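Local coordinates for Gp15 protein (Listeria phage PSA, PDB 6R5W) that serves as a homotrimeric receptor binding protein of a Listeria phage, probably recognising the host cell surface through the C-terminal domain that this fragment carries, at residues A118-A126 with Q136-S144; A79-V90 with L110-A118. One frame throughout, in Å; residues are numbered along the deposited sequence.

Interaction 1 pairs two strands of one antiparallel sheet, 122-127 and 136-141, whereas interaction 2 packs the loop that precedes strand 122-127 against a hairpin of the other sheet. The two follow one another along the chain, meet at Ala118 and touch where Pro116 lies against Leu141 and Ser142. Interaction 2 is the more buried, an aromatic and aliphatic contact with one salt bridge at its edge; interaction 1 rests on backbone hydrogen bonds and runs from buried strands to an exposed, water-bridged end. Each carries a cadmium ion, bound by glutamine in interaction 1 and by aspartate in interaction 2, and both contacts reach the second subunit.

Interaction 1: residues A118-A126 with Q136-S144; sequences ASWNKLYSA and QANIYLSVS. With CD (cadmium ion), chain E.
Lys122 to Ala126 and Ala137 to Leu141 form an antiparallel ladder of six backbone hydrogen bonds, in which Lys122-Leu141, Tyr124-Ile139 and Ala126-Ala137 are the hydrogen-bonded pairs. Leu141 N gives the shortest bond, 2.7 Å to Lys122 O. Where the ladder ends, water takes over: one molecule donates to both Trp120 O and Leu141 O, and a second links Asn121 OD1 to Val143 N.

On the face that carries Leu123 and Tyr140, a non-hydrogen-bonded pair, the tyrosine ring is the main surface of contact. Leu123 CD1 sits over the Tyr140 ring, 3.9 Å from its centroid, in a CH-pi contact. Asn121 crosses the same ring at a slant, its amide plane turned 42° from it and its CG 3.6 Å from Tyr140 CD2. The same amide also covers the Trp120 ring, ND2 standing 3.2 Å above its plane.

Apolar contacts line the face of Tyr124, Ala126, Ile139 and Leu141. Ala126 CB meets Ile139 CD1 at 3.5 Å, while the edge of Tyr124 presents CE1 to Leu141 CB at 3.9 Å, the two side chains running the same way.

Metal binding marks the far end: Gln136 OE1 coordinates cadmium at 2.3 Å. Its chain is extended beyond CG (chi2 -166°), which carries the amide out to the ion. Three waters and the Gln136 OE1 atoms of the second and third subunits complete the site, tying the three chains together.

On the subunit side, Lys122 NZ forms a salt bridge with Asp162 of the second subunit. Strand 122-127 is the outermost of its sheet within the chain, and strand 136-141 lies between it and strand 146-152. Tyr166 of strand 159-167 packs on Lys122, Tyr124 and Leu141, and Tyr124 OH is hydrogen-bonded to Ile165 O.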
ATOM      1  N   ALA A 118       1.892  12.062  18.054  1.00 29.36           N
ATOM      2  CA  ALA A 118       2.736  11.994  19.246  1.00 31.28           C
ATOM      3  C   ALA A 118       2.146  12.962  20.271  1.00 35.84           C
ATOM      4  O   ALA A 118       1.491  13.943  19.902  1.00 34.05           O
ATOM      5  CB  ALA A 118       4.196  12.405  18.958  1.00 28.68           C
ATOM      6  N   SER A 119       2.434  12.712  21.546  1.00 32.96           N
ATOM      7  CA  SER A 119       2.065  13.678  22.595  1.00 35.90           C
ATOM      8  C   SER A 119       3.258  14.433  23.173  1.00 42.55           C
ATOM      9  O   SER A 119       3.071  15.374  23.956  1.00 39.63           O
ATOM     10  CB  SER A 119       1.248  12.954  23.691  1.00 37.08           C
ATOM     11  OG  SER A 119       1.850  11.755  24.143  1.00 40.71           O
ATOM     12  N   TRP A 120       4.477  14.057  22.820  1.00 31.35           N
ATOM     13  CA  TRP A 120       5.666  14.793  23.211  1.00 33.21           C
ATOM     14  C   TRP A 120       6.711  14.517  22.125  1.00 31.38           C
ATOM     15  O   TRP A 120       6.404  13.926  21.079  1.00 29.88           O
ATOM     16  CB  TRP A 120       6.137  14.344  24.621  1.00 32.91           C
ATOM     17  CG  TRP A 120       7.074  15.356  25.305  1.00 36.81           C
ATOM     18  CD1 TRP A 120       6.736  16.578  25.820  1.00 43.12           C
ATOM     19  CD2 TRP A 120       8.456  15.170  25.586  1.00 35.67           C
ATOM     20  NE1 TRP A 120       7.853  17.191  26.357  1.00 38.56           N
ATOM     21  CE2 TRP A 120       8.916  16.334  26.247  1.00 36.95           C
ATOM     22  CE3 TRP A 120       9.373  14.128  25.321  1.00 34.48           C
ATOM     23  CZ2 TRP A 120      10.259  16.493  26.656  1.00 34.28           C
ATOM     24  CZ3 TRP A 120      10.689  14.283  25.718  1.00 38.74           C
ATOM     25  CH2 TRP A 120      11.118  15.477  26.409  1.00 37.09           C
ATOM     26  N   ASN A 121       7.926  14.966  22.358  1.00 30.08           N
ATOM     27  CA  ASN A 121       8.979  14.760  21.359  1.00 29.03           C
ATOM     28  C   ASN A 121       9.160  13.293  21.039  1.00 30.10           C
ATOM     29  O   ASN A 121       9.084  12.450  21.904  1.00 28.83           O
ATOM     30  CB  ASN A 121      10.307  15.301  21.868  1.00 33.90           C
ATOM     31  CG  ASN A 121      10.249  16.752  22.087  1.00 32.61           C
ATOM     32  OD1 ASN A 121      10.061  17.501  21.177  1.00 31.97           O
ATOM     33  ND2 ASN A 121      10.388  17.167  23.335  1.00 33.17           N
ATOM     34  N   LYS A 122       9.489  12.993  19.776  1.00 28.36           N
ATOM     35  CA  LYS A 122      10.001  11.695  19.361  1.00 29.26           C
ATOM     36  C   LYS A 122      11.522  11.801  19.198  1.00 26.42           C
ATOM     37  O   LYS A 122      12.046  12.810  18.679  1.00 28.37           O
ATOM     38  CB  LYS A 122       9.327  11.291  18.052  1.00 25.49           C
ATOM     39  CG  LYS A 122       7.784  11.067  18.190  1.00 27.12           C
ATOM     40  CD  LYS A 122       7.068  10.920  16.822  1.00 30.16           C
ATOM     41  CE  LYS A 122       7.516   9.646  16.164  1.00 28.85           C
ATOM     42  NZ  LYS A 122       7.056   8.515  16.856  1.00 29.12           N
ATOM     43  N   LEU A 123      12.224  10.744  19.598  1.00 26.20           N
ATOM     44  CA  LEU A 123      13.681  10.765  19.713  1.00 25.64           C
ATOM     45  C   LEU A 123      14.319   9.880  18.645  1.00 28.76           C
ATOM     46  O   LEU A 123      14.024   8.689  18.579  1.00 26.74           O
ATOM     47  CB  LEU A 123      14.167  10.239  21.069  1.00 27.49           C
ATOM     48  CG  LEU A 123      14.175  11.218  22.239  1.00 36.39           C
ATOM     49  CD1 LEU A 123      13.007  12.120  22.336  1.00 32.95           C
ATOM     50  CD2 LEU A 123      14.442  10.401  23.569  1.00 33.33           C
ATOM     51  N   TYR A 124      15.266  10.433  17.911  1.00 25.76           N
ATOM     52  CA  TYR A 124      15.950   9.715  16.840  1.00 27.69           C
ATOM     53  C   TYR A 124      17.455   9.782  16.976  1.00 28.04           C
ATOM     54  O   TYR A 124      18.012  10.863  17.243  1.00 27.85           O
ATOM     55  CB  TYR A 124      15.569  10.333  15.489  1.00 24.90           C
ATOM     56  CG  TYR A 124      14.127  10.134  15.105  1.00 27.24           C
ATOM     57  CD1 TYR A 124      13.141  11.028  15.507  1.00 25.54           C
ATOM     58  CD2 TYR A 124      13.737   8.986  14.372  1.00 28.38           C
ATOM     59  CE1 TYR A 124      11.820  10.839  15.134  1.00 25.65           C
ATOM     60  CE2 TYR A 124      12.408   8.786  14.025  1.00 25.33           C
ATOM     61  CZ  TYR A 124      11.465   9.701  14.402  1.00 27.73           C
ATOM     62  OH  TYR A 124      10.130   9.529  14.079  1.00 27.34           O
ATOM     63  N   SER A 125      18.097   8.644  16.725  1.00 27.53           N
ATOM     64  CA  SER A 125      19.557   8.568  16.566  1.00 28.01           C
ATOM     65  C   SER A 125      19.915   8.894  15.115  1.00 30.81           C
ATOM     66  O   SER A 125      19.326   8.337  14.189  1.00 31.40           O
ATOM     67  CB  SER A 125      20.045   7.170  16.908  1.00 30.38           C
ATOM     68  OG  SER A 125      21.457   7.102  16.618  1.00 39.15           O
ATOM     69  N   ALA A 126      20.850   9.815  14.901  1.00 29.11           N
ATOM     70  CA  ALA A 126      21.210  10.244  13.542  1.00 26.25           C
ATOM     71  C   ALA A 126      22.735  10.176  13.395  1.00 27.70           C
ATOM     72  O   ALA A 126      23.526  10.386  14.361  1.00 28.77           O
ATOM     73  CB  ALA A 126      20.751  11.640  13.242  1.00 27.84           C
ATOM     74  N   GLN A 136      27.741  11.349  16.269  1.00 28.25           N
ATOM     75  CA  GLN A 136      26.340  11.043  15.978  1.00 28.95           C
ATOM     76  C   GLN A 136      25.531  12.073  16.756  1.00 32.92           C
ATOM     77  O   GLN A 136      26.097  12.882  17.510  1.00 29.49           O
ATOM     78  CB  GLN A 136      26.046   9.601  16.415  1.00 27.64           C
ATOM     79  CG  GLN A 136      26.994   8.636  15.618  1.00 30.17           C
ATOM     80  CD  GLN A 136      26.582   7.202  15.706  1.00 33.28           C
ATOM     81  OE1 GLN A 136      26.241   6.700  16.759  1.00 30.33           O
ATOM     82  NE2 GLN A 136      26.681   6.486  14.630  1.00 31.38           N
ATOM     83  N   ALA A 137      24.211  12.011  16.622  1.00 31.34           N
ATOM     84  CA  ALA A 137      23.325  13.047  17.146  1.00 24.37           C
ATOM     85  C   ALA A 137      22.089  12.411  17.765  1.00 31.62           C
ATOM     86  O   ALA A 137      21.587  11.370  17.313  1.00 28.93           O
ATOM     87  CB  ALA A 137      22.947  14.017  16.076  1.00 26.08           C
ATOM     88  N   ASN A 138      21.603  13.066  18.822  1.00 27.57           N
ATOM     89  CA  ASN A 138      20.266  12.833  19.357  1.00 28.29           C
ATOM     90  C   ASN A 138      19.362  13.948  18.832  1.00 28.28           C
ATOM     91  O   ASN A 138      19.557  15.130  19.177  1.00 29.02           O
ATOM     92  CB  ASN A 138      20.267  12.838  20.893  1.00 24.57           C
ATOM     93  CG  ASN A 138      20.983  11.643  21.475  1.00 27.12           C
ATOM     94  OD1 ASN A 138      21.010  10.547  20.909  1.00 28.37           O
ATOM     95  ND2 ASN A 138      21.593  11.849  22.667  1.00 29.52           N
ATOM     96  N   ILE A 139      18.354  13.588  18.027  1.00 27.10           N
ATOM     97  CA  ILE A 139      17.484  14.553  17.378  1.00 26.76           C
ATOM     98  C   ILE A 139      16.063  14.336  17.904  1.00 27.99           C
ATOM     99  O   ILE A 139      15.570  13.207  17.922  1.00 28.00           O
ATOM    100  CB  ILE A 139      17.524  14.439  15.829  1.00 29.27           C
ATOM    101  CG1 ILE A 139      18.956  14.635  15.349  1.00 28.50           C
ATOM    102  CG2 ILE A 139      16.556  15.413  15.233  1.00 29.90           C
ATOM    103  CD1 ILE A 139      19.080  14.676  13.776  1.00 31.76           C
ATOM    104  N   TYR A 140      15.409  15.420  18.287  1.00 28.06           N
ATOM    105  CA  TYR A 140      14.025  15.384  18.661  1.00 25.68           C
ATOM    106  C   TYR A 140      13.133  15.869  17.543  1.00 25.71           C
ATOM    107  O   TYR A 140      13.423  16.861  16.895  1.00 29.75           O
ATOM    108  CB  TYR A 140      13.724  16.255  19.873  1.00 29.99           C
ATOM    109  CG  TYR A 140      14.321  15.868  21.188  1.00 28.70           C
ATOM    110  CD1 TYR A 140      15.314  14.945  21.311  1.00 29.47           C
ATOM    111  CD2 TYR A 140      13.876  16.527  22.352  1.00 33.26           C
ATOM    112  CE1 TYR A 140      15.883  14.639  22.579  1.00 29.30           C
ATOM    113  CE2 TYR A 140      14.419  16.229  23.594  1.00 31.60           C
ATOM    114  CZ  TYR A 140      15.419  15.337  23.695  1.00 33.37           C
ATOM    115  OH  TYR A 140      15.986  15.055  24.890  1.00 34.20           O
ATOM    116  N   LEU A 141      12.038  15.156  17.302  1.00 28.82           N
ATOM    117  CA  LEU A 141      10.994  15.643  16.402  1.00 29.87           C
ATOM    118  C   LEU A 141       9.885  16.122  17.315  1.00 29.15           C
ATOM    119  O   LEU A 141       9.298  15.284  17.998  1.00 29.55           O
ATOM    120  CB  LEU A 141      10.479  14.524  15.490  1.00 28.18           C
ATOM    121  CG  LEU A 141       9.390  14.931  14.539  1.00 28.76           C
ATOM    122  CD1 LEU A 141       9.899  15.955  13.499  1.00 33.23           C
ATOM    123  CD2 LEU A 141       8.702  13.761  13.794  1.00 31.85           C
ATOM    124  N   SER A 142       9.573  17.416  17.289  1.00 29.95           N
ATOM    125  CA  SER A 142       8.580  17.969  18.222  1.00 35.90           C
ATOM    126  C   SER A 142       7.157  17.722  17.726  1.00 29.71           C
ATOM    127  O   SER A 142       6.921  17.400  16.570  1.00 28.30           O
ATOM    128  CB  SER A 142       8.813  19.481  18.406  1.00 29.01           C
ATOM    129  OG  SER A 142       8.237  20.195  17.285  1.00 30.07           O
ATOM    130  N   VAL A 143       6.168  17.933  18.613  1.00 28.47           N
ATOM    131  CA  VAL A 143       4.803  17.769  18.246  1.00 27.58           C
ATOM    132  C   VAL A 143       4.361  18.771  17.164  1.00 27.32           C
ATOM    133  O   VAL A 143       3.384  18.508  16.464  1.00 32.62           O
ATOM    134  CB  VAL A 143       3.836  17.867  19.460  1.00 35.19           C
ATOM    135  CG1 VAL A 143       4.112  16.730  20.421  1.00 33.84           C
ATOM    136  CG2 VAL A 143       3.939  19.202  20.126  1.00 35.86           C
ATOM    137  N   SER A 144       5.041  19.886  17.031  1.00 32.98           N
ATOM    138  CA  SER A 144       4.755  20.837  15.975  1.00 34.63           C
ATOM    139  C   SER A 144       5.658  20.590  14.775  1.00 38.20           C
ATOM    140  O   SER A 144       5.750  21.438  13.879  1.00 38.41           O
ATOM    141  CB  SER A 144       4.910  22.251  16.498  1.00 37.95           C
ATOM    142  OG  SER A 144       6.167  22.488  17.084  1.00 46.44           O
TER
HETATM  143 CD    CD E 402      26.415   6.696  19.060  1.00 34.38          CD
HETATM  144  O   HOH W   1       6.540  14.585  18.185  1.00 30.37           O
HETATM  145  O   HOH W   2       7.159  18.249  21.341  1.00 38.83           O
HETATM  146  O   HOH W   3      27.347   8.968  19.741  1.00 36.40           O
HETATM  147  O   HOH W   4      26.898   6.105  21.358  1.00 33.98           O
HETATM  148  O   HOH W   5      28.646   6.075  18.711  1.00 36.25           O

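Interaction 2: residues A79-V90 with L110-A118; sequences ARYIKFGNRFLV and LPTFLAPDA. With CD (cadmium ion), chain G.
Phe88, Tyr81 and Val90 come from a beta hairpin closed by a type II' turn from Phe84 to Arg87, and they face the loop 110-118, whose short 3-10 segment at Thr112-Phe113 brings Phe113 and Leu114 against them without any backbone bond across the contact.

Phe113 directs its edge at the face of Tyr81 in an offset edge-to-face pair, centroids 5.5 Å apart and planes at 70°. CG of Phe113 stands between its own backbone N and carbonyl carbon (chi1 74°), a rotation that brings the ring edge toward the hairpin. Its CD2 also lies 4.0 Å from Phe88 CE2. Leu114 crosses Tyr81 nearly at right angles; its CD2 is over the tyrosine face, a CH-pi contact, and rests 3.8 Å from Val90 CG2. Farther along, Leu110 CD2 reaches Ala79 CB at 3.6 Å.

At the other end Arg87, extended from CG to NE, sends NH1 to Asp117 OD2 at 2.8 Å, with an N-H...O angle of 177°. This salt bridge lies in the guanidinium plane but meets the oxygen on its anti side, tilted out of the carboxylate plane. Both carboxylate oxygens of Asp117 bind cadmium, OD2 at 2.4 Å, and four waters complete the ion's shell.

OD2 is thus shared by the metal and the guanidinium, whose positive charges would both stabilise an ionised carboxylate, and NH1 is gripped a second time by Thr168 O. Apolar packing joins loop and hairpin over most of the contact, while the Arg87-Asp117 salt bridge, with the metal beside it, ties the loop to the hairpin just before strand 122-127.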
ATOM      1  N   ALA A  79      11.210  16.424   2.485  1.00 29.38           N
ATOM      2  CA  ALA A  79      10.327  15.453   3.126  1.00 33.00           C
ATOM      3  C   ALA A  79       9.450  14.790   2.080  1.00 32.58           C
ATOM      4  O   ALA A  79       8.645  15.447   1.408  1.00 33.84           O
ATOM      5  CB  ALA A  79       9.469  16.130   4.203  1.00 32.94           C
ATOM      6  N   ARG A  80       9.560  13.472   1.977  1.00 27.58           N
ATOM      7  CA  ARG A  80       8.723  12.709   1.064  1.00 26.79           C
ATOM      8  C   ARG A  80       7.682  11.977   1.873  1.00 29.25           C
ATOM      9  O   ARG A  80       7.954  11.560   3.008  1.00 33.49           O
ATOM     10  CB  ARG A  80       9.551  11.716   0.273  1.00 27.25           C
ATOM     11  CG  ARG A  80      10.585  12.434  -0.585  1.00 29.49           C
ATOM     12  CD  ARG A  80      11.429  11.496  -1.450  1.00 31.11           C
ATOM     13  NE  ARG A  80      12.408  12.302  -2.269  1.00 30.60           N
ATOM     14  CZ  ARG A  80      13.647  12.588  -1.894  1.00 32.26           C
ATOM     15  NH1 ARG A  80      14.153  12.198  -0.707  1.00 32.54           N
ATOM     16  NH2 ARG A  80      14.444  13.265  -2.691  1.00 35.83           N
ATOM     17  N   TYR A  81       6.485  11.875   1.335  1.00 28.39           N
ATOM     18  CA  TYR A  81       5.413  11.284   2.142  1.00 27.18           C
ATOM     19  C   TYR A  81       4.400  10.529   1.298  1.00 31.52           C
ATOM     20  O   TYR A  81       4.191  10.820   0.109  1.00 29.89           O
ATOM     21  CB  TYR A  81       4.718  12.338   2.989  1.00 30.89           C
ATOM     22  CG  TYR A  81       4.090  13.495   2.231  1.00 30.74           C
ATOM     23  CD1 TYR A  81       4.867  14.624   1.830  1.00 31.13           C
ATOM     24  CD2 TYR A  81       2.741  13.494   1.949  1.00 33.42           C
ATOM     25  CE1 TYR A  81       4.266  15.691   1.157  1.00 32.21           C
ATOM     26  CE2 TYR A  81       2.121  14.592   1.297  1.00 34.73           C
ATOM     27  CZ  TYR A  81       2.894  15.650   0.889  1.00 33.66           C
ATOM     28  OH  TYR A  81       2.285  16.685   0.205  1.00 38.38           O
ATOM     29  N   ILE A  82       3.795   9.544   1.931  1.00 29.05           N
ATOM     30  CA  ILE A  82       2.900   8.611   1.268  1.00 32.09           C
ATOM     31  C   ILE A  82       1.605   8.510   2.056  1.00 32.80           C
ATOM     32  O   ILE A  82       1.644   8.281   3.266  1.00 28.86           O
ATOM     33  CB  ILE A  82       3.532   7.221   1.171  1.00 33.09           C
ATOM     34  CG1 ILE A  82       4.890   7.266   0.489  1.00 34.56           C
ATOM     35  CG2 ILE A  82       2.608   6.245   0.375  1.00 33.48           C
ATOM     36  CD1 ILE A  82       5.728   5.871   0.602  1.00 38.12           C
ATOM     37  N   LYS A  83       0.478   8.520   1.364  1.00 31.05           N
ATOM     38  CA  LYS A  83      -0.811   8.359   2.025  1.00 30.77           C
ATOM     39  C   LYS A  83      -1.054   6.900   2.396  1.00 31.89           C
ATOM     40  O   LYS A  83      -0.883   6.005   1.575  1.00 30.42           O
ATOM     41  CB  LYS A  83      -1.938   8.868   1.099  1.00 33.34           C
ATOM     42  CG  LYS A  83      -3.312   8.811   1.715  1.00 36.36           C
ATOM     43  CD  LYS A  83      -4.367   9.334   0.718  1.00 46.99           C
ATOM     44  CE  LYS A  83      -5.785   9.388   1.335  1.00 56.61           C
ATOM     45  NZ  LYS A  83      -6.355   8.001   1.476  1.00 58.48           N
ATOM     46  N   PHE A  84      -1.457   6.666   3.658  1.00 29.93           N
ATOM     47  CA  PHE A  84      -1.938   5.379   4.108  1.00 29.32           C
ATOM     48  C   PHE A  84      -3.211   5.629   4.875  1.00 32.64           C
ATOM     49  O   PHE A  84      -3.147   6.142   5.980  1.00 29.36           O
ATOM     50  CB  PHE A  84      -0.924   4.667   4.996  1.00 28.38           C
ATOM     51  CG  PHE A  84       0.220   4.128   4.203  1.00 29.98           C
ATOM     52  CD1 PHE A  84       0.029   3.004   3.404  1.00 33.90           C
ATOM     53  CD2 PHE A  84       1.446   4.778   4.205  1.00 27.97           C
ATOM     54  CE1 PHE A  84       1.099   2.513   2.647  1.00 35.97           C
ATOM     55  CE2 PHE A  84       2.478   4.302   3.456  1.00 28.30           C
ATOM     56  CZ  PHE A  84       2.308   3.179   2.691  1.00 33.71           C
ATOM     57  N   GLY A  85      -4.332   5.279   4.296  1.00 34.37           N
ATOM     58  CA  GLY A  85      -5.611   5.607   4.900  1.00 38.29           C
ATOM     59  C   GLY A  85      -5.734   7.104   5.044  1.00 33.09           C
ATOM     60  O   GLY A  85      -5.516   7.858   4.117  1.00 35.93           O
ATOM     61  N   ASN A  86      -6.030   7.561   6.268  1.00 30.22           N
ATOM     62  CA  ASN A  86      -6.099   8.975   6.578  1.00 31.47           C
ATOM     63  C   ASN A  86      -4.878   9.483   7.326  1.00 34.32           C
ATOM     64  O   ASN A  86      -4.957  10.452   8.099  1.00 30.94           O
ATOM     65  CB  ASN A  86      -7.429   9.222   7.297  1.00 37.71           C
ATOM     66  CG  ASN A  86      -8.588   9.149   6.323  1.00 38.10           C
ATOM     67  OD1 ASN A  86      -8.628   9.905   5.308  1.00 39.27           O
ATOM     68  ND2 ASN A  86      -9.433   8.165   6.517  1.00 42.20           N
ATOM     69  N   ARG A  87      -3.723   8.859   7.092  1.00 28.08           N
ATOM     70  CA  ARG A  87      -2.480   9.349   7.635  1.00 27.27           C
ATOM     71  C   ARG A  87      -1.477   9.454   6.516  1.00 30.22           C
ATOM     72  O   ARG A  87      -1.736   9.015   5.402  1.00 28.77           O
ATOM     73  CB  ARG A  87      -1.915   8.409   8.728  1.00 26.86           C
ATOM     74  CG  ARG A  87      -2.856   8.169   9.980  1.00 27.88           C
ATOM     75  CD  ARG A  87      -2.259   7.036  10.795  1.00 25.90           C
ATOM     76  NE  ARG A  87      -2.989   6.611  11.989  1.00 30.05           N
ATOM     77  CZ  ARG A  87      -2.708   7.010  13.219  1.00 34.92           C
ATOM     78  NH1 ARG A  87      -1.751   7.907  13.470  1.00 32.01           N
ATOM     79  NH2 ARG A  87      -3.414   6.483  14.229  1.00 32.71           N
ATOM     80  N   PHE A  88      -0.313   9.987   6.844  1.00 27.16           N
ATOM     81  CA  PHE A  88       0.837   9.957   5.950  1.00 25.38           C
ATOM     82  C   PHE A  88       2.009   9.283   6.666  1.00 28.40           C
ATOM     83  O   PHE A  88       2.276   9.567   7.843  1.00 27.46           O
ATOM     84  CB  PHE A  88       1.308  11.318   5.505  1.00 26.79           C
ATOM     85  CG  PHE A  88       0.268  12.117   4.810  1.00 29.23           C
ATOM     86  CD1 PHE A  88      -0.063  11.838   3.485  1.00 30.98           C
ATOM     87  CD2 PHE A  88      -0.370  13.168   5.459  1.00 27.96           C
ATOM     88  CE1 PHE A  88      -1.032  12.589   2.831  1.00 35.94           C
ATOM     89  CE2 PHE A  88      -1.319  13.923   4.793  1.00 35.13           C
ATOM     90  CZ  PHE A  88      -1.659  13.609   3.498  1.00 34.16           C
ATOM     91  N   LEU A  89       2.801   8.505   5.893  1.00 23.56           N
ATOM     92  CA  LEU A  89       4.126   8.109   6.298  1.00 26.21           C
ATOM     93  C   LEU A  89       5.093   9.140   5.741  1.00 27.99           C
ATOM     94  O   LEU A  89       5.095   9.385   4.535  1.00 29.18           O
ATOM     95  CB  LEU A  89       4.442   6.736   5.768  1.00 24.48           C
ATOM     96  CG  LEU A  89       5.829   6.253   6.142  1.00 27.53           C
ATOM     97  CD1 LEU A  89       5.965   5.955   7.657  1.00 28.71           C
ATOM     98  CD2 LEU A  89       6.078   4.949   5.326  1.00 32.36           C
ATOM     99  N   VAL A  90       5.909   9.721   6.607  1.00 26.40           N
ATOM    100  CA  VAL A  90       6.792  10.830   6.261  1.00 24.65           C
ATOM    101  C   VAL A  90       8.227  10.330   6.373  1.00 25.59           C
ATOM    102  O   VAL A  90       8.604   9.720   7.386  1.00 27.61           O
ATOM    103  CB  VAL A  90       6.564  12.060   7.157  1.00 26.90           C
ATOM    104  CG1 VAL A  90       7.588  13.172   6.791  1.00 28.40           C
ATOM    105  CG2 VAL A  90       5.098  12.547   7.077  1.00 29.37           C
ATOM    106  N   LEU A 110       8.697  21.082   9.567  1.00 30.68           N
ATOM    107  CA  LEU A 110       7.860  20.581   8.491  1.00 31.20           C
ATOM    108  C   LEU A 110       6.507  21.287   8.513  1.00 35.82           C
ATOM    109  O   LEU A 110       6.072  21.809   9.565  1.00 35.41           O
ATOM    110  CB  LEU A 110       7.642  19.088   8.655  1.00 32.92           C
ATOM    111  CG  LEU A 110       8.928  18.206   8.483  1.00 33.42           C
ATOM    112  CD1 LEU A 110       9.367  17.705   9.811  1.00 36.95           C
ATOM    113  CD2 LEU A 110       8.636  17.086   7.570  1.00 33.40           C
ATOM    114  N   PRO A 111       5.784  21.257   7.404  1.00 34.83           N
ATOM    115  CA  PRO A 111       4.437  21.831   7.381  1.00 37.55           C
ATOM    116  C   PRO A 111       3.508  21.206   8.417  1.00 37.79           C
ATOM    117  O   PRO A 111       3.611  20.014   8.737  1.00 34.67           O
ATOM    118  CB  PRO A 111       3.932  21.511   5.959  1.00 37.02           C
ATOM    119  CG  PRO A 111       5.106  21.152   5.188  1.00 42.71           C
ATOM    120  CD  PRO A 111       6.107  20.587   6.134  1.00 37.91           C
ATOM    121  N   THR A 112       2.517  22.002   8.845  1.00 35.16           N
ATOM    122  CA  THR A 112       1.570  21.562   9.868  1.00 37.95           C
ATOM    123  C   THR A 112       0.793  20.282   9.486  1.00 34.16           C
ATOM    124  O   THR A 112       0.453  19.468  10.354  1.00 33.77           O
ATOM    125  CB  THR A 112       0.585  22.710  10.213  1.00 44.63           C
ATOM    126  OG1 THR A 112      -0.184  23.091   9.071  1.00 54.49           O
ATOM    127  CG2 THR A 112       1.359  23.905  10.695  1.00 41.72           C
ATOM    128  N   PHE A 113       0.441  20.095   8.198  1.00 33.21           N
ATOM    129  CA  PHE A 113      -0.258  18.865   7.862  1.00 36.30           C
ATOM    130  C   PHE A 113       0.645  17.603   7.975  1.00 30.32           C
ATOM    131  O   PHE A 113       0.126  16.463   7.869  1.00 32.48           O
ATOM    132  CB  PHE A 113      -0.883  18.906   6.456  1.00 34.70           C
ATOM    133  CG  PHE A 113       0.117  18.790   5.302  1.00 34.56           C
ATOM    134  CD1 PHE A 113       0.826  19.868   4.858  1.00 38.03           C
ATOM    135  CD2 PHE A 113       0.311  17.580   4.665  1.00 33.96           C
ATOM    136  CE1 PHE A 113       1.705  19.771   3.806  1.00 43.24           C
ATOM    137  CE2 PHE A 113       1.214  17.473   3.628  1.00 36.02           C
ATOM    138  CZ  PHE A 113       1.907  18.574   3.209  1.00 37.27           C
ATOM    139  N   LEU A 114       1.953  17.769   8.189  1.00 33.50           N
ATOM    140  CA  LEU A 114       2.835  16.630   8.448  1.00 27.87           C
ATOM    141  C   LEU A 114       3.214  16.559   9.923  1.00 32.14           C
ATOM    142  O   LEU A 114       4.223  15.975  10.271  1.00 30.11           O
ATOM    143  CB  LEU A 114       4.071  16.708   7.563  1.00 28.82           C
ATOM    144  CG  LEU A 114       3.741  16.602   6.070  1.00 29.40           C
ATOM    145  CD1 LEU A 114       5.060  16.595   5.304  1.00 35.62           C
ATOM    146  CD2 LEU A 114       2.906  15.354   5.746  1.00 31.11           C
ATOM    147  N   ALA A 115       2.431  17.179  10.818  1.00 30.45           N
ATOM    148  CA  ALA A 115       2.732  17.037  12.245  1.00 28.07           C
ATOM    149  C   ALA A 115       2.638  15.566  12.664  1.00 25.33           C
ATOM    150  O   ALA A 115       1.754  14.840  12.205  1.00 27.45           O
ATOM    151  CB  ALA A 115       1.746  17.873  13.076  1.00 35.58           C
ATOM    152  N   PRO A 116       3.515  15.092  13.551  1.00 29.09           N
ATOM    153  CA  PRO A 116       3.490  13.671  13.932  1.00 30.63           C
ATOM    154  C   PRO A 116       2.333  13.303  14.856  1.00 32.01           C
ATOM    155  O   PRO A 116       1.878  14.131  15.653  1.00 30.22           O
ATOM    156  CB  PRO A 116       4.833  13.473  14.657  1.00 30.74           C
ATOM    157  CG  PRO A 116       5.154  14.821  15.188  1.00 32.43           C
ATOM    158  CD  PRO A 116       4.630  15.825  14.152  1.00 28.01           C
ATOM    159  N   ASP A 117       1.923  12.040  14.805  1.00 28.12           N
ATOM    160  CA  ASP A 117       1.072  11.458  15.839  1.00 28.38           C
ATOM    161  C   ASP A 117       1.962  11.191  17.045  1.00 30.75           C
ATOM    162  O   ASP A 117       2.754  10.255  17.039  1.00 32.93           O
ATOM    163  CB  ASP A 117       0.380  10.194  15.367  1.00 27.76           C
ATOM    164  CG  ASP A 117      -0.754   9.761  16.295  1.00 28.64           C
ATOM    165  OD1 ASP A 117      -0.990  10.533  17.202  1.00 31.27           O
ATOM    166  OD2 ASP A 117      -1.323   8.685  16.124  1.00 25.60           O
ATOM    167  N   ALA A 118       1.892  12.062  18.054  1.00 29.36           N
ATOM    168  CA  ALA A 118       2.736  11.994  19.246  1.00 31.28           C
ATOM    169  C   ALA A 118       2.146  12.962  20.271  1.00 35.84           C
ATOM    170  O   ALA A 118       1.491  13.943  19.902  1.00 34.05           O
ATOM    171  CB  ALA A 118       4.196  12.405  18.958  1.00 28.68           C
TER
HETATM  172 CD    CD G 404      -3.036   9.195  17.667  1.00 36.12          CD
HETATM  173  O   HOH W   6      -4.369   7.045  17.408  1.00 33.07           O
HETATM  174  O   HOH W   7      -4.287  10.252  15.567  1.00 26.38           O
HETATM  175  O   HOH W   8      -4.106  10.681  19.270  1.00 30.44           O
HETATM  176  O   HOH W   9      -1.714   7.901  19.436  1.00 30.46           O